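Galactitol 1-phosphate 5-dehydrogenase (PDB 4UEJ) oxidises galactitol 1-phosphate to D-tagatose 6-phosphate with NAD(+), as a zinc-containing homodimeric member of the alcohol dehydrogenase family. Local coordinates at residues 1-9 with 13-21; 238-248 with 261-272. All coordinates share one frame; numbering follows the deposited sequence.

Contact 1: 1-9 with 13-21; sequences MKSVVNDTD and RVAESVIPE
M1 packs its side chain against I19 and P20, in the segment that follows the hairpin's second strand: its CB presses on I19 CD1 at a tight 3.5 Å, while SD and CE come up to P20 CD, the two side chains crossing at about a right angle. Beyond CG the chain is extended, which carries the methyl that far. The amino terminus of the same residue is gripped twice. M1 N bonds to S17 O at 2.6 Å and forms a salt bridge with E16 OE2 at 2.7 Å, approaching that oxygen from above the carboxylate plane. The bend of E16 at chi2 (80°) folds the carboxylate back over the M1 backbone.

From here the two strands run as an antiparallel hairpin, with S3–A15 and V5–R13 as hydrogen-bonded pairs and K2–E16 and V4–V14 as non-hydrogen-bonded ones. V5 N meets R13 O at 2.8 Å, almost straight (174°). Beside S3, one water links M1 O, S3 OG and S17 OG. On that face V5 CG2 packs on A15 CB at 3.7 Å, and V5 CB lies over one face of the R13 guanidinium. At the edge of that group R13 NH2 and D7 OD2, 4.0 Å apart, form a long salt bridge.

The face bearing K2, V4 and V14 turns to helix 323-333, where F323 and F326 receive V4, while M1 and I19 meet Y120 of strand 120-124.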
loop_
_atom_site.group_PDB
_atom_site.type_symbol
_atom_site.label_atom_id
_atom_site.label_comp_id
_atom_site.label_asym_id
_atom_site.label_seq_id
_atom_site.Cartn_x
_atom_site.Cartn_y
_atom_site.Cartn_z
ATOM N N MET A 1 13.493 -42.938 14.246
ATOM C CA MET A 1 12.403 -42.383 13.454
ATOM C C MET A 1 12.910 -41.746 12.174
ATOM O O MET A 1 14.060 -41.304 12.096
ATOM C CB MET A 1 11.618 -41.342 14.249
ATOM C CG MET A 1 12.300 -39.992 14.338
ATOM S SD MET A 1 11.170 -38.656 14.806
ATOM C CE MET A 1 12.154 -37.227 14.357
ATOM N N LYS A 2 12.027 -41.677 11.184
ATOM C CA LYS A 2 12.362 -41.111 9.886
ATOM C C LYS A 2 12.058 -39.629 9.827
ATOM O O LYS A 2 11.197 -39.127 10.549
ATOM C CB LYS A 2 11.595 -41.821 8.768
ATOM C CG LYS A 2 12.113 -43.204 8.421
ATOM C CD LYS A 2 11.331 -43.796 7.263
ATOM C CE LYS A 2 11.828 -45.196 6.945
ATOM N NZ LYS A 2 11.978 -46.022 8.179
ATOM N N SER A 3 12.773 -38.939 8.949
ATOM C CA SER A 3 12.466 -37.554 8.620
ATOM C C SER A 3 13.028 -37.231 7.245
ATOM O O SER A 3 13.884 -37.954 6.729
ATOM C CB SER A 3 13.037 -36.596 9.671
ATOM O OG SER A 3 14.446 -36.722 9.751
ATOM N N VAL A 4 12.547 -36.147 6.648
ATOM C CA VAL A 4 13.128 -35.669 5.406
ATOM C C VAL A 4 14.090 -34.532 5.711
ATOM O O VAL A 4 13.729 -33.556 6.366
ATOM C CB VAL A 4 12.063 -35.194 4.413
ATOM C CG1 VAL A 4 12.709 -34.846 3.080
ATOM C CG2 VAL A 4 11.015 -36.269 4.223
ATOM N N VAL A 5 15.323 -34.672 5.247
ATOM C CA VAL A 5 16.340 -33.665 5.497
ATOM C C VAL A 5 16.853 -33.083 4.185
ATOM O O VAL A 5 17.277 -33.817 3.292
ATOM C CB VAL A 5 17.518 -34.251 6.301
ATOM C CG1 VAL A 5 18.541 -33.178 6.584
ATOM C CG2 VAL A 5 17.014 -34.865 7.602
ATOM N N ASN A 6 16.800 -31.760 4.072
ATOM C CA ASN A 6 17.320 -31.070 2.899
ATOM C C ASN A 6 18.698 -30.506 3.166
ATOM O O ASN A 6 18.936 -29.909 4.218
ATOM C CB ASN A 6 16.382 -29.944 2.478
ATOM C CG ASN A 6 14.969 -30.416 2.301
ATOM O OD1 ASN A 6 14.610 -30.955 1.256
ATOM N ND2 ASN A 6 14.151 -30.226 3.327
ATOM N N ASP A 7 19.608 -30.697 2.217
ATOM C CA ASP A 7 20.932 -30.109 2.341
ATOM C C ASP A 7 21.190 -29.124 1.211
ATOM O O ASP A 7 20.375 -28.984 0.298
ATOM C CB ASP A 7 22.013 -31.187 2.358
ATOM C CG ASP A 7 23.155 -30.836 3.287
ATOM O OD1 ASP A 7 23.868 -29.847 3.010
ATOM O OD2 ASP A 7 23.320 -31.533 4.311
ATOM N N THR A 8 22.325 -28.437 1.298
ATOM C CA THR A 8 22.725 -27.435 0.316
ATOM C C THR A 8 22.637 -27.979 -1.109
ATOM O O THR A 8 22.916 -29.154 -1.347
ATOM C CB THR A 8 24.164 -26.940 0.592
ATOM O OG1 THR A 8 24.244 -26.426 1.927
ATOM C CG2 THR A 8 24.571 -25.851 -0.388
ATOM N N ASP A 9 22.208 -27.121 -2.033
ATOM C CA ASP A 9 22.174 -27.419 -3.465
ATOM C C ASP A 9 21.164 -28.501 -3.847
ATOM O O ASP A 9 21.394 -29.273 -4.779
ATOM C CB ASP A 9 23.567 -27.819 -3.959
ATOM C CG ASP A 9 24.560 -26.679 -3.874
ATOM O OD1 ASP A 9 24.202 -25.547 -4.261
ATOM O OD2 ASP A 9 25.698 -26.918 -3.416
ATOM N N ARG A 13 17.214 -36.029 1.435
ATOM C CA ARG A 13 17.520 -37.321 2.030
ATOM C C ARG A 13 16.453 -37.716 3.034
ATOM O O ARG A 13 15.837 -36.863 3.661
ATOM C CB ARG A 13 18.893 -37.292 2.720
ATOM C CG ARG A 13 20.077 -37.129 1.774
ATOM C CD ARG A 13 21.420 -37.219 2.505
ATOM N NE ARG A 13 21.650 -36.077 3.388
ATOM C CZ ARG A 13 21.447 -36.091 4.704
ATOM N NH1 ARG A 13 21.011 -37.195 5.298
ATOM N NH2 ARG A 13 21.683 -35.002 5.426
ATOM N N VAL A 14 16.230 -39.015 3.179
ATOM C CA VAL A 14 15.408 -39.510 4.269
ATOM C C VAL A 14 16.343 -40.018 5.359
ATOM O O VAL A 14 17.156 -40.911 5.132
ATOM C CB VAL A 14 14.450 -40.614 3.814
ATOM C CG1 VAL A 14 15.184 -41.619 2.951
ATOM C CG2 VAL A 14 13.798 -41.277 5.016
ATOM N N ALA A 15 16.249 -39.421 6.539
ATOM C CA ALA A 15 17.215 -39.704 7.589
ATOM C C ALA A 15 16.587 -40.446 8.758
ATOM O O ALA A 15 15.372 -40.421 8.945
ATOM C CB ALA A 15 17.854 -38.417 8.067
ATOM N N GLU A 16 17.431 -41.116 9.535
ATOM C CA GLU A 16 16.990 -41.804 10.736
ATOM C C GLU A 16 17.581 -41.108 11.960
ATOM O O GLU A 16 18.762 -40.762 11.977
ATOM C CB GLU A 16 17.404 -43.280 10.696
ATOM C CG GLU A 16 16.964 -44.107 11.904
ATOM C CD GLU A 16 15.513 -44.553 11.823
ATOM O OE1 GLU A 16 14.974 -44.639 10.697
ATOM O OE2 GLU A 16 14.913 -44.820 12.886
ATOM N N SER A 17 16.762 -40.899 12.981
ATOM C CA SER A 17 17.245 -40.293 14.219
ATOM C C SER A 17 16.368 -40.688 15.398
ATOM O O SER A 17 15.337 -41.342 15.228
ATOM C CB SER A 17 17.288 -38.769 14.091
ATOM O OG SER A 17 15.980 -38.243 13.958
ATOM N N VAL A 18 16.777 -40.282 16.594
ATOM C CA VAL A 18 16.042 -40.633 17.798
ATOM C C VAL A 18 14.777 -39.778 17.922
ATOM O O VAL A 18 14.746 -38.618 17.489
ATOM C CB VAL A 18 16.936 -40.478 19.065
ATOM C CG1 VAL A 18 17.225 -39.012 19.356
ATOM C CG2 VAL A 18 16.300 -41.155 20.272
ATOM N N ILE A 19 13.719 -40.369 18.476
ATOM C CA ILE A 19 12.518 -39.618 18.829
ATOM C C ILE A 19 12.900 -38.502 19.786
ATOM O O ILE A 19 13.578 -38.754 20.784
ATOM C CB ILE A 19 11.457 -40.502 19.506
ATOM C CG1 ILE A 19 11.338 -41.853 18.803
ATOM C CG2 ILE A 19 10.120 -39.789 19.561
ATOM C CD1 ILE A 19 10.569 -41.808 17.540
ATOM N N PRO A 20 12.476 -37.263 19.491
ATOM C CA PRO A 20 12.776 -36.163 20.412
ATOM C C PRO A 20 12.018 -36.303 21.728
ATOM O O PRO A 20 10.888 -36.793 21.733
ATOM C CB PRO A 20 12.319 -34.921 19.643
ATOM C CG PRO A 20 11.310 -35.429 18.655
ATOM C CD PRO A 20 11.791 -36.797 18.272
ATOM N N GLU A 21 12.636 -35.883 22.826
ATOM C CA GLU A 21 12.000 -35.986 24.131
ATOM C C GLU A 21 11.464 -34.635 24.581
ATOM O O GLU A 21 11.947 -33.589 24.155
ATOM C CB GLU A 21 12.981 -36.538 25.166
ATOM C CG GLU A 21 13.471 -37.954 24.866
ATOM C CD GLU A 21 12.353 -38.990 24.873
ATOM O OE1 GLU A 21 11.365 -38.811 25.616
ATOM O OE2 GLU A 21 12.465 -39.990 24.133
HETATM O O HOH W 1 14.866 -38.515 11.535
#

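Contact 2: 238-248 with 261-272; sequences GVPQTVELAVE and TLHQDLHLTSAT. With ZN (zinc ion), chain E.
This is helix-on-strand packing at the subunit-facing side of the Rossmann-type domain: helix 240-248 lies over strand 266-268, their short axes 8.5 Å apart and inclined at 33°, and the contact runs from G238 to E248. V243 spreads its two methyls between two leucines: CG1, anti to the backbone N (chi1 179°), meets L266 CD2 at 3.8 Å, and CG2 meets L262 CD1. The ring of P240 rests with CG on the carbonyl oxygen of D265, 3.3 Å away. Near G238, a water accepts from H263 N and donates to G238 O. H267 ND1 of each subunit binds one shared zinc ion.

At the far end T272 OG1 donates to the anti lone pair of E248 OE2, 2.6 Å away, and T272 CG2 packs on V247 CG1 at 3.6 Å. A second water donates to both T272 OG1 and E244 OE2. An alanine in place of T272 is likely to deprive E248 OE2 of this donor and open a gap beside V247. T269 is the N-cap of helix 270-278, its OG1 accepting from T272 N.

K275 of that helix pairs with E248 OE1, V247 also touches strand 255-258, and strand 266-268 pairs antiparallel with a strand of the second subunit.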
loop_
_atom_site.group_PDB
_atom_site.type_symbol
_atom_site.label_atom_id
_atom_site.label_comp_id
_atom_site.label_asym_id
_atom_site.label_seq_id
_atom_site.Cartn_x
_atom_site.Cartn_y
_atom_site.Cartn_z
ATOM N N GLY A 238 3.666 -14.009 -5.838
ATOM C CA GLY A 238 4.985 -13.575 -5.400
ATOM C C GLY A 238 6.021 -13.468 -6.506
ATOM O O GLY A 238 7.178 -13.841 -6.331
ATOM N N VAL A 239 5.618 -12.935 -7.650
ATOM C CA VAL A 239 6.572 -12.634 -8.710
ATOM C C VAL A 239 6.317 -11.207 -9.168
ATOM O O VAL A 239 5.195 -10.716 -9.050
ATOM C CB VAL A 239 6.460 -13.615 -9.893
ATOM C CG1 VAL A 239 6.789 -15.031 -9.449
ATOM C CG2 VAL A 239 5.075 -13.562 -10.497
ATOM N N PRO A 240 7.362 -10.523 -9.670
ATOM C CA PRO A 240 7.193 -9.113 -10.029
ATOM C C PRO A 240 6.057 -8.885 -11.014
ATOM O O PRO A 240 5.319 -7.919 -10.855
ATOM C CB PRO A 240 8.539 -8.746 -10.659
ATOM C CG PRO A 240 9.510 -9.688 -10.030
ATOM C CD PRO A 240 8.748 -10.981 -9.881
ATOM N N GLN A 241 5.896 -9.776 -11.988
ATOM C CA GLN A 241 4.893 -9.569 -13.022
ATOM C C GLN A 241 3.481 -9.521 -12.440
ATOM O O GLN A 241 2.622 -8.813 -12.950
ATOM C CB GLN A 241 4.978 -10.666 -14.089
ATOM C CG GLN A 241 6.315 -10.748 -14.818
ATOM C CD GLN A 241 7.294 -11.706 -14.154
ATOM O OE1 GLN A 241 7.272 -11.893 -12.937
ATOM N NE2 GLN A 241 8.152 -12.331 -14.960
ATOM N N THR A 242 3.232 -10.266 -11.372
ATOM C CA THR A 242 1.873 -10.303 -10.838
ATOM C C THR A 242 1.591 -9.128 -9.914
ATOM O O THR A 242 0.453 -8.680 -9.847
ATOM C CB THR A 242 1.558 -11.625 -10.095
ATOM O OG1 THR A 242 2.509 -11.850 -9.043
ATOM C CG2 THR A 242 1.567 -12.805 -11.065
ATOM N N VAL A 243 2.605 -8.620 -9.205
ATOM C CA VAL A 243 2.445 -7.380 -8.438
ATOM C C VAL A 243 2.131 -6.233 -9.383
ATOM O O VAL A 243 1.202 -5.461 -9.152
ATOM C CB VAL A 243 3.705 -7.019 -7.614
ATOM C CG1 VAL A 243 3.479 -5.714 -6.852
ATOM C CG2 VAL A 243 4.070 -8.136 -6.662
ATOM N N GLU A 244 2.917 -6.122 -10.452
ATOM C CA GLU A 244 2.649 -5.143 -11.502
ATOM C C GLU A 244 1.248 -5.308 -12.082
ATOM O O GLU A 244 0.525 -4.325 -12.268
ATOM C CB GLU A 244 3.690 -5.260 -12.617
ATOM C CG GLU A 244 3.471 -4.333 -13.792
ATOM C CD GLU A 244 4.511 -4.534 -14.887
ATOM O OE1 GLU A 244 4.791 -5.699 -15.238
ATOM O OE2 GLU A 244 5.052 -3.531 -15.392
ATOM N N LEU A 245 0.860 -6.552 -12.350
ATOM C CA LEU A 245 -0.453 -6.814 -12.929
ATOM C C LEU A 245 -1.565 -6.310 -12.013
ATOM O O LEU A 245 -2.534 -5.692 -12.464
ATOM C CB LEU A 245 -0.632 -8.311 -13.195
ATOM C CG LEU A 245 -2.013 -8.676 -13.736
ATOM C CD1 LEU A 245 -2.164 -8.151 -15.140
ATOM C CD2 LEU A 245 -2.202 -10.190 -13.696
ATOM N N ALA A 246 -1.404 -6.556 -10.720
ATOM C CA ALA A 246 -2.423 -6.186 -9.757
ATOM C C ALA A 246 -2.663 -4.675 -9.798
ATOM O O ALA A 246 -3.799 -4.209 -9.797
ATOM C CB ALA A 246 -2.009 -6.642 -8.357
ATOM N N VAL A 247 -1.583 -3.908 -9.864
ATOM C CA VAL A 247 -1.711 -2.461 -9.920
ATOM C C VAL A 247 -2.352 -2.035 -11.230
ATOM O O VAL A 247 -3.218 -1.160 -11.255
ATOM C CB VAL A 247 -0.343 -1.773 -9.761
ATOM C CG1 VAL A 247 -0.467 -0.262 -10.023
ATOM C CG2 VAL A 247 0.193 -2.036 -8.360
ATOM N N GLU A 248 -1.943 -2.669 -12.326
ATOM C CA GLU A 248 -2.471 -2.303 -13.636
ATOM C C GLU A 248 -3.963 -2.612 -13.804
ATOM O O GLU A 248 -4.677 -1.864 -14.477
ATOM C CB GLU A 248 -1.667 -2.990 -14.748
ATOM C CG GLU A 248 -0.265 -2.400 -14.904
ATOM C CD GLU A 248 -0.288 -0.969 -15.430
ATOM O OE1 GLU A 248 -1.259 -0.601 -16.125
ATOM O OE2 GLU A 248 0.662 -0.209 -15.159
ATOM N N THR A 261 5.808 -13.349 -1.285
ATOM C CA THR A 261 7.105 -12.703 -1.112
ATOM C C THR A 261 7.957 -12.817 -2.383
ATOM O O THR A 261 8.048 -13.886 -2.989
ATOM C CB THR A 261 7.859 -13.304 0.097
ATOM O OG1 THR A 261 9.227 -12.885 0.077
ATOM C CG2 THR A 261 7.790 -14.819 0.067
ATOM N N LEU A 262 8.573 -11.710 -2.790
ATOM C CA LEU A 262 9.327 -11.677 -4.040
ATOM C C LEU A 262 10.751 -12.179 -3.866
ATOM O O LEU A 262 11.370 -11.960 -2.831
ATOM C CB LEU A 262 9.356 -10.255 -4.612
ATOM C CG LEU A 262 8.364 -9.873 -5.714
ATOM C CD1 LEU A 262 6.982 -10.444 -5.485
ATOM C CD2 LEU A 262 8.316 -8.353 -5.821
ATOM N N HIS A 263 11.270 -12.837 -4.894
ATOM C CA HIS A 263 12.647 -13.304 -4.868
ATOM C C HIS A 263 13.439 -12.648 -5.991
ATOM O O HIS A 263 14.632 -12.893 -6.159
ATOM C CB HIS A 263 12.685 -14.833 -4.953
ATOM C CG HIS A 263 12.047 -15.506 -3.775
ATOM N ND1 HIS A 263 12.777 -16.023 -2.724
ATOM C CD2 HIS A 263 10.746 -15.715 -3.464
ATOM C CE1 HIS A 263 11.954 -16.535 -1.826
ATOM N NE2 HIS A 263 10.715 -16.361 -2.250
ATOM N N GLN A 264 12.759 -11.803 -6.756
ATOM C CA GLN A 264 13.424 -10.923 -7.703
ATOM C C GLN A 264 12.998 -9.488 -7.424
ATOM O O GLN A 264 11.959 -9.260 -6.805
ATOM C CB GLN A 264 13.089 -11.307 -9.141
ATOM C CG GLN A 264 13.250 -12.779 -9.444
ATOM C CD GLN A 264 12.964 -13.089 -10.894
ATOM O OE1 GLN A 264 12.092 -12.468 -11.509
ATOM N NE2 GLN A 264 13.705 -14.044 -11.459
ATOM N N ASP A 265 13.796 -8.532 -7.892
ATOM C CA ASP A 265 13.475 -7.123 -7.732
ATOM C C ASP A 265 12.182 -6.756 -8.439
ATOM O O ASP A 265 11.773 -7.399 -9.413
ATOM C CB ASP A 265 14.605 -6.246 -8.278
ATOM C CG ASP A 265 15.871 -6.330 -7.450
ATOM O OD1 ASP A 265 15.896 -7.104 -6.471
ATOM O OD2 ASP A 265 16.840 -5.611 -7.779
ATOM N N LEU A 266 11.554 -5.693 -7.962
ATOM C CA LEU A 266 10.359 -5.174 -8.596
ATOM C C LEU A 266 10.694 -3.860 -9.270
ATOM O O LEU A 266 11.054 -2.907 -8.595
ATOM C CB LEU A 266 9.243 -4.980 -7.564
ATOM C CG LEU A 266 7.925 -4.384 -8.059
ATOM C CD1 LEU A 266 7.282 -5.301 -9.103
ATOM C CD2 LEU A 266 6.977 -4.156 -6.893
ATOM N N HIS A 267 10.591 -3.803 -10.593
ATOM C CA HIS A 267 10.745 -2.540 -11.305
ATOM C C HIS A 267 9.372 -2.063 -11.742
ATOM O O HIS A 267 8.713 -2.715 -12.549
ATOM C CB HIS A 267 11.680 -2.683 -12.517
ATOM C CG HIS A 267 11.909 -1.400 -13.261
ATOM N ND1 HIS A 267 13.147 -0.800 -13.349
ATOM C CD2 HIS A 267 11.056 -0.602 -13.949
ATOM C CE1 HIS A 267 13.046 0.313 -14.056
ATOM N NE2 HIS A 267 11.788 0.454 -14.435
ATOM N N LEU A 268 8.925 -0.936 -11.206
ATOM C CA LEU A 268 7.669 -0.361 -11.664
ATOM C C LEU A 268 7.963 0.873 -12.492
ATOM O O LEU A 268 8.737 1.728 -12.080
ATOM C CB LEU A 268 6.754 -0.003 -10.492
ATOM C CG LEU A 268 6.234 -1.123 -9.588
ATOM C CD1 LEU A 268 5.279 -0.539 -8.562
ATOM C CD2 LEU A 268 5.550 -2.210 -10.397
ATOM N N THR A 269 7.354 0.967 -13.664
ATOM C CA THR A 269 7.431 2.195 -14.429
ATOM C C THR A 269 6.790 3.321 -13.629
ATOM O O THR A 269 5.973 3.071 -12.739
ATOM C CB THR A 269 6.722 2.065 -15.768
ATOM O OG1 THR A 269 5.324 1.881 -15.522
ATOM C CG2 THR A 269 7.259 0.868 -16.531
ATOM N N SER A 270 7.148 4.560 -13.942
ATOM C CA SER A 270 6.530 5.692 -13.269
ATOM C C SER A 270 5.026 5.679 -13.526
ATOM O O SER A 270 4.236 6.096 -12.675
ATOM C CB SER A 270 7.151 7.012 -13.734
ATOM O OG SER A 270 7.090 7.133 -15.139
ATOM N N ALA A 271 4.644 5.180 -14.700
ATOM C CA ALA A 271 3.242 5.060 -15.058
ATOM C C ALA A 271 2.525 4.124 -14.093
ATOM O O ALA A 271 1.485 4.482 -13.537
ATOM C CB ALA A 271 3.096 4.566 -16.490
ATOM N N THR A 272 3.082 2.933 -13.890
ATOM C CA THR A 272 2.462 1.954 -13.001
ATOM C C THR A 272 2.460 2.462 -11.569
ATOM O O THR A 272 1.452 2.354 -10.874
ATOM C CB THR A 272 3.178 0.584 -13.052
ATOM O OG1 THR A 272 3.148 0.074 -14.390
ATOM C CG2 THR A 272 2.507 -0.412 -12.109
HETATM ZN ZN ZN E . 14.966 -1.355 -12.754
HETATM O O HOH W 2 9.787 -13.455 -7.234
HETATM O O HOH W 3 5.567 -1.214 -14.261
HETATM O O HOH W 4 15.596 -2.929 -14.193
#

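In the fold
Contact 1 comes first along the chain and closes well before contact 2 opens; their centres lie 38 Å apart and their nearest atoms about 15 Å, without touching. They share no sheet: 1-9 with 13-21 forms a separate two-stranded hairpin at the surface, whereas 238-248 with 261-272 belongs to the zinc-binding dehydrogenase region with its six-stranded parallel sheet. Contact 1 lies away from the annotated sites and touches no other subunit. Contact 2, by contrast, takes part in the dimer interface, and at one end its T261 side chain lies about 6 Å from a bound glycerol and about 9 Å from the side chain of C38, which by similarity binds the catalytic zinc.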